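Local coordinates for putative Phosphate (Eubacterium rectale, PDB 3DAO), which probably hydrolyses phosphate esters as a phosphatase of the haloacid dehalogenase-like hydrolase family, at residues Ile57-Phe70 with Leu80-Pro93. Residues are numbered along the deposited sequence; the frame is centred on the assembly and turned at random.
Sequences IFVVCSGRQFSSEF and LLYITDGGTVVRTP
Val-59, Val-60 and Cys-61 pair in parallel with Leu-81, Tyr-82 and Ile-83, the axes of strands 57-61 and 81-84 approaching to 4.7 Å at an angle of 21°. Leu-81 N donates to Phe-58 O, Val-60 N to Leu-81 O, Ile-83 N to Val-60 O and Ser-62 N to Ile-83 O; past the strand ends Gly-86 N on Ser-62 O and Asp-85 N on Arg-64 O (2.8 Å) keep the loops joined. Helix 66-72 makes the crossover of this beta-alpha-beta unit in the Rossmann-like core expected of a haloacid dehalogenase-like hydrolase, where Arg-64 bridges to Asp-29 of a probable DxDx(T/V) motif. On the helix-covered face, Phe-66 sends its CE1 edge over the centre of the Tyr-82 ring, the planes 87° apart in a T-shaped stack. Arg-91, bent at chi3 (-61°), lays its guanidinium flat on one face of Phe-66, CZ 3.9 Å from the ring centroid, while NE donates to Thr-92 O in the guanidinium plane and fixes its rotation. Phe-70 completes the aromatic cluster, its edge offset toward the Tyr-82 face with CD1 3.5 Å from Tyr-82 CZ. Extended beyond CG, Glu-69 puts OE2 2.7 Å from Ile-83 O. Two waters link the Asp-85 carboxylate to Gln-65 NE2 and Phe-66 N.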
loop_
_atom_site.group_PDB
_atom_site.type_symbol
_atom_site.label_atom_id
_atom_site.label_comp_id
_atom_site.label_asym_id
_atom_site.label_seq_id
_atom_site.Cartn_x
_atom_site.Cartn_y
_atom_site.Cartn_z
ATOM N N ILE A 57 -9.039 10.612 -14.456
ATOM C CA ILE A 57 -9.195 9.431 -13.602
ATOM C C ILE A 57 -8.359 9.659 -12.348
ATOM O O ILE A 57 -7.191 10.029 -12.425
ATOM C CB ILE A 57 -8.743 8.150 -14.331
ATOM C CG1 ILE A 57 -9.621 7.911 -15.564
ATOM C CG2 ILE A 57 -8.741 6.908 -13.380
ATOM C CD1 ILE A 57 -9.102 6.883 -16.457
ATOM N N PHE A 58 -8.954 9.418 -11.189
ATOM C CA PHE A 58 -8.279 9.654 -9.929
ATOM C C PHE A 58 -8.112 8.359 -9.170
ATOM O O PHE A 58 -9.060 7.604 -8.973
ATOM C CB PHE A 58 -8.995 10.685 -9.087
ATOM C CG PHE A 58 -8.131 11.328 -8.052
ATOM C CD1 PHE A 58 -7.923 10.709 -6.830
ATOM C CD2 PHE A 58 -7.510 12.541 -8.304
ATOM C CE1 PHE A 58 -7.114 11.281 -5.883
ATOM C CE2 PHE A 58 -6.698 13.117 -7.347
ATOM C CZ PHE A 58 -6.490 12.484 -6.153
ATOM N N VAL A 59 -6.866 8.117 -8.787
ATOM C CA VAL A 59 -6.492 6.867 -8.131
ATOM C C VAL A 59 -5.823 7.116 -6.790
ATOM O O VAL A 59 -4.826 7.841 -6.697
ATOM C CB VAL A 59 -5.499 6.041 -8.995
ATOM C CG1 VAL A 59 -5.181 4.662 -8.338
ATOM C CG2 VAL A 59 -5.933 5.883 -10.525
ATOM N N VAL A 60 -6.416 6.534 -5.764
ATOM C CA VAL A 60 -5.823 6.497 -4.423
ATOM C C VAL A 60 -4.930 5.254 -4.438
ATOM O O VAL A 60 -5.411 4.149 -4.687
ATOM C CB VAL A 60 -6.891 6.368 -3.324
ATOM C CG1 VAL A 60 -6.238 6.373 -2.006
ATOM C CG2 VAL A 60 -7.917 7.504 -3.404
ATOM N N CYS A 61 -3.645 5.458 -4.175
ATOM C CA CYS A 61 -2.584 4.429 -4.318
ATOM C C CYS A 61 -1.703 4.412 -3.088
ATOM O O CYS A 61 -0.801 5.252 -2.935
ATOM C CB CYS A 61 -1.779 4.770 -5.565
ATOM S SG CYS A 61 -0.521 3.527 -5.976
ATOM N N SER A 62 -1.984 3.452 -2.214
ATOM C CA SER A 62 -1.427 3.424 -0.873
ATOM C C SER A 62 -1.159 2.080 -0.238
ATOM O O SER A 62 -1.554 1.002 -0.707
ATOM C CB SER A 62 -2.463 4.165 -0.000
ATOM O OG SER A 62 -2.150 4.250 1.372
ATOM N N GLY A 63 -0.448 2.184 0.867
ATOM C CA GLY A 63 -0.166 1.031 1.711
ATOM C C GLY A 63 -1.396 0.639 2.490
ATOM O O GLY A 63 -1.498 -0.441 3.033
ATOM N N ARG A 64 -2.356 1.559 2.544
ATOM C CA ARG A 64 -3.548 1.337 3.356
ATOM C C ARG A 64 -4.466 0.278 2.798
ATOM O O ARG A 64 -4.456 -0.003 1.600
ATOM C CB ARG A 64 -4.370 2.641 3.501
ATOM C CG ARG A 64 -3.776 3.767 4.286
ATOM C CD ARG A 64 -4.902 4.764 4.622
ATOM N NE ARG A 64 -4.374 5.927 5.338
ATOM C CZ ARG A 64 -5.116 6.757 6.036
ATOM N NH1 ARG A 64 -6.412 6.539 6.128
ATOM N NH2 ARG A 64 -4.549 7.772 6.660
ATOM N N GLN A 65 -5.261 -0.294 3.704
ATOM C CA GLN A 65 -6.314 -1.243 3.341
ATOM C C GLN A 65 -7.425 -0.495 2.647
ATOM O O GLN A 65 -7.558 0.711 2.789
ATOM C CB GLN A 65 -6.954 -1.906 4.560
ATOM C CG GLN A 65 -6.028 -2.735 5.349
ATOM C CD GLN A 65 -6.756 -3.421 6.459
ATOM O OE1 GLN A 65 -7.246 -2.772 7.394
ATOM N NE2 GLN A 65 -6.815 -4.749 6.390
ATOM N N PHE A 66 -8.252 -1.244 1.915
ATOM C CA PHE A 66 -9.382 -0.641 1.189
ATOM C C PHE A 66 -10.303 0.087 2.117
ATOM O O PHE A 66 -10.670 1.229 1.872
ATOM C CB PHE A 66 -10.149 -1.683 0.370
ATOM C CG PHE A 66 -11.362 -1.149 -0.293
ATOM C CD1 PHE A 66 -11.272 -0.080 -1.182
ATOM C CD2 PHE A 66 -12.602 -1.701 -0.038
ATOM C CE1 PHE A 66 -12.412 0.402 -1.820
ATOM C CE2 PHE A 66 -13.725 -1.222 -0.675
ATOM C CZ PHE A 66 -13.621 -0.173 -1.586
ATOM N N SER A 67 -10.658 -0.571 3.211
ATOM C CA SER A 67 -11.608 0.002 4.166
ATOM C C SER A 67 -11.188 1.383 4.617
ATOM O O SER A 67 -12.021 2.279 4.784
ATOM C CB SER A 67 -11.782 -0.911 5.411
ATOM O OG SER A 67 -10.538 -1.116 6.079
ATOM N N SER A 68 -9.888 1.549 4.808
ATOM C CA SER A 68 -9.312 2.798 5.290
ATOM C C SER A 68 -9.362 3.883 4.201
ATOM O O SER A 68 -9.719 5.036 4.446
ATOM C CB SER A 68 -7.892 2.596 5.791
ATOM O OG SER A 68 -7.406 3.807 6.347
ATOM N N GLU A 69 -9.057 3.488 2.977
ATOM C CA GLU A 69 -9.113 4.437 1.860
ATOM C C GLU A 69 -10.547 4.880 1.605
ATOM O O GLU A 69 -10.835 6.068 1.354
ATOM C CB GLU A 69 -8.559 3.815 0.565
ATOM C CG GLU A 69 -7.114 3.438 0.599
ATOM C CD GLU A 69 -6.633 2.782 -0.692
ATOM O OE1 GLU A 69 -7.473 2.392 -1.516
ATOM O OE2 GLU A 69 -5.414 2.657 -0.899
ATOM N N PHE A 70 -11.440 3.923 1.727
ATOM C CA PHE A 70 -12.856 4.109 1.316
ATOM C C PHE A 70 -13.521 5.039 2.323
ATOM O O PHE A 70 -14.374 5.855 1.973
ATOM C CB PHE A 70 -13.554 2.756 1.238
ATOM C CG PHE A 70 -14.719 2.679 0.275
ATOM C CD1 PHE A 70 -14.605 3.117 -1.044
ATOM C CD2 PHE A 70 -15.886 2.017 0.657
ATOM C CE1 PHE A 70 -15.658 2.963 -1.934
ATOM C CE2 PHE A 70 -16.912 1.842 -0.223
ATOM C CZ PHE A 70 -16.814 2.337 -1.509
ATOM N N LEU A 80 -13.864 7.101 -7.420
ATOM C CA LEU A 80 -12.411 6.840 -7.391
ATOM C C LEU A 80 -12.039 5.429 -7.763
ATOM O O LEU A 80 -12.886 4.528 -7.770
ATOM C CB LEU A 80 -11.845 7.111 -5.971
ATOM C CG LEU A 80 -12.119 8.467 -5.341
ATOM C CD1 LEU A 80 -11.586 8.557 -3.919
ATOM C CD2 LEU A 80 -11.494 9.570 -6.229
ATOM N N LEU A 81 -10.750 5.276 -8.122
ATOM C CA LEU A 81 -10.107 3.951 -8.263
ATOM C C LEU A 81 -9.140 3.786 -7.103
ATOM O O LEU A 81 -8.589 4.755 -6.574
ATOM C CB LEU A 81 -9.400 3.793 -9.579
ATOM C CG LEU A 81 -10.326 3.659 -10.791
ATOM C CD1 LEU A 81 -9.484 3.641 -12.047
ATOM C CD2 LEU A 81 -11.180 2.420 -10.685
ATOM N N TYR A 82 -8.999 2.543 -6.664
ATOM C CA TYR A 82 -8.224 2.221 -5.464
ATOM C C TYR A 82 -7.164 1.170 -5.670
ATOM O O TYR A 82 -7.417 0.091 -6.203
ATOM C CB TYR A 82 -9.169 1.689 -4.374
ATOM C CG TYR A 82 -10.263 2.655 -4.003
ATOM C CD1 TYR A 82 -11.426 2.732 -4.741
ATOM C CD2 TYR A 82 -10.135 3.492 -2.909
ATOM C CE1 TYR A 82 -12.413 3.625 -4.411
ATOM C CE2 TYR A 82 -11.131 4.401 -2.576
ATOM C CZ TYR A 82 -12.258 4.468 -3.323
ATOM O OH TYR A 82 -13.246 5.393 -2.970
ATOM N N ILE A 83 -5.962 1.533 -5.248
ATOM C CA ILE A 83 -4.833 0.613 -5.179
ATOM C C ILE A 83 -4.523 0.525 -3.682
ATOM O O ILE A 83 -4.271 1.535 -3.012
ATOM C CB ILE A 83 -3.634 1.040 -6.039
ATOM C CG1 ILE A 83 -3.988 0.966 -7.531
ATOM C CG2 ILE A 83 -2.403 0.122 -5.721
ATOM C CD1 ILE A 83 -2.986 1.648 -8.449
ATOM N N THR A 84 -4.578 -0.695 -3.149
ATOM C CA THR A 84 -4.480 -0.895 -1.717
ATOM C C THR A 84 -3.352 -1.829 -1.349
ATOM O O THR A 84 -2.790 -2.529 -2.189
ATOM C CB THR A 84 -5.802 -1.525 -1.148
ATOM O OG1 THR A 84 -5.849 -2.947 -1.383
ATOM C CG2 THR A 84 -7.069 -0.861 -1.750
ATOM N N ASP A 85 -3.022 -1.798 -0.071
ATOM C CA ASP A 85 -2.075 -2.788 0.492
ATOM C C ASP A 85 -0.768 -2.821 -0.254
ATOM O O ASP A 85 -0.172 -3.906 -0.479
ATOM C CB ASP A 85 -2.703 -4.186 0.539
ATOM C CG ASP A 85 -3.857 -4.285 1.511
ATOM O OD1 ASP A 85 -4.992 -3.987 1.109
ATOM O OD2 ASP A 85 -3.624 -4.666 2.686
ATOM N N GLY A 86 -0.368 -1.637 -0.681
ATOM C CA GLY A 86 0.906 -1.405 -1.343
ATOM C C GLY A 86 0.984 -1.909 -2.763
ATOM O O GLY A 86 2.072 -2.112 -3.305
ATOM N N GLY A 87 -0.162 -2.104 -3.383
ATOM C CA GLY A 87 -0.167 -2.573 -4.770
ATOM C C GLY A 87 -0.601 -4.004 -5.015
ATOM O O GLY A 87 -0.501 -4.487 -6.131
ATOM N N THR A 88 -1.129 -4.672 -3.993
ATOM C CA THR A 88 -1.545 -6.066 -4.112
ATOM C C THR A 88 -3.011 -6.224 -4.521
ATOM O O THR A 88 -3.453 -7.308 -4.927
ATOM C CB THR A 88 -1.310 -6.859 -2.812
ATOM O OG1 THR A 88 -1.955 -6.204 -1.711
ATOM C CG2 THR A 88 0.192 -7.045 -2.537
ATOM N N VAL A 89 -3.741 -5.102 -4.443
ATOM C CA VAL A 89 -5.156 -5.064 -4.864
ATOM C C VAL A 89 -5.459 -3.757 -5.590
ATOM O O VAL A 89 -5.025 -2.677 -5.147
ATOM C CB VAL A 89 -6.117 -5.161 -3.673
ATOM C CG1 VAL A 89 -7.572 -5.385 -4.145
ATOM C CG2 VAL A 89 -5.691 -6.254 -2.689
ATOM N N VAL A 90 -6.155 -3.919 -6.715
ATOM C CA VAL A 90 -6.647 -2.841 -7.570
ATOM C C VAL A 90 -8.167 -3.045 -7.714
ATOM O O VAL A 90 -8.639 -4.100 -8.137
ATOM C CB VAL A 90 -6.024 -2.873 -8.964
ATOM C CG1 VAL A 90 -6.523 -1.691 -9.833
ATOM C CG2 VAL A 90 -4.490 -2.934 -8.918
ATOM N N ARG A 91 -8.928 -2.021 -7.359
ATOM C CA ARG A 91 -10.379 -2.138 -7.342
ATOM C C ARG A 91 -11.128 -0.835 -7.560
ATOM O O ARG A 91 -10.610 0.291 -7.358
ATOM C CB ARG A 91 -10.830 -2.778 -6.015
ATOM C CG ARG A 91 -10.522 -2.029 -4.705
ATOM C CD ARG A 91 -11.286 -2.774 -3.607
ATOM N NE ARG A 91 -12.712 -2.709 -3.946
ATOM C CZ ARG A 91 -13.679 -3.404 -3.372
ATOM N NH1 ARG A 91 -13.421 -4.322 -2.419
ATOM N NH2 ARG A 91 -14.912 -3.200 -3.787
ATOM N N THR A 92 -12.366 -1.027 -7.972
ATOM C CA THR A 92 -13.296 0.057 -8.163
ATOM C C THR A 92 -14.048 0.050 -6.854
ATOM O O THR A 92 -13.798 -0.781 -5.994
ATOM C CB THR A 92 -14.278 -0.166 -9.365
ATOM O OG1 THR A 92 -15.323 -1.049 -8.958
ATOM C CG2 THR A 92 -13.578 -0.738 -10.592
ATOM N N PRO A 93 -14.968 0.985 -6.675
ATOM C CA PRO A 93 -15.683 0.973 -5.431
ATOM C C PRO A 93 -16.528 -0.261 -5.248
ATOM O O PRO A 93 -16.847 -0.619 -4.129
ATOM C CB PRO A 93 -16.617 2.199 -5.543
ATOM C CG PRO A 93 -16.011 3.061 -6.538
ATOM C CD PRO A 93 -15.210 2.203 -7.461
HETATM O O HOH W 1 -5.440 -6.019 4.205
HETATM O O HOH W 2 -7.524 -4.068 1.657
#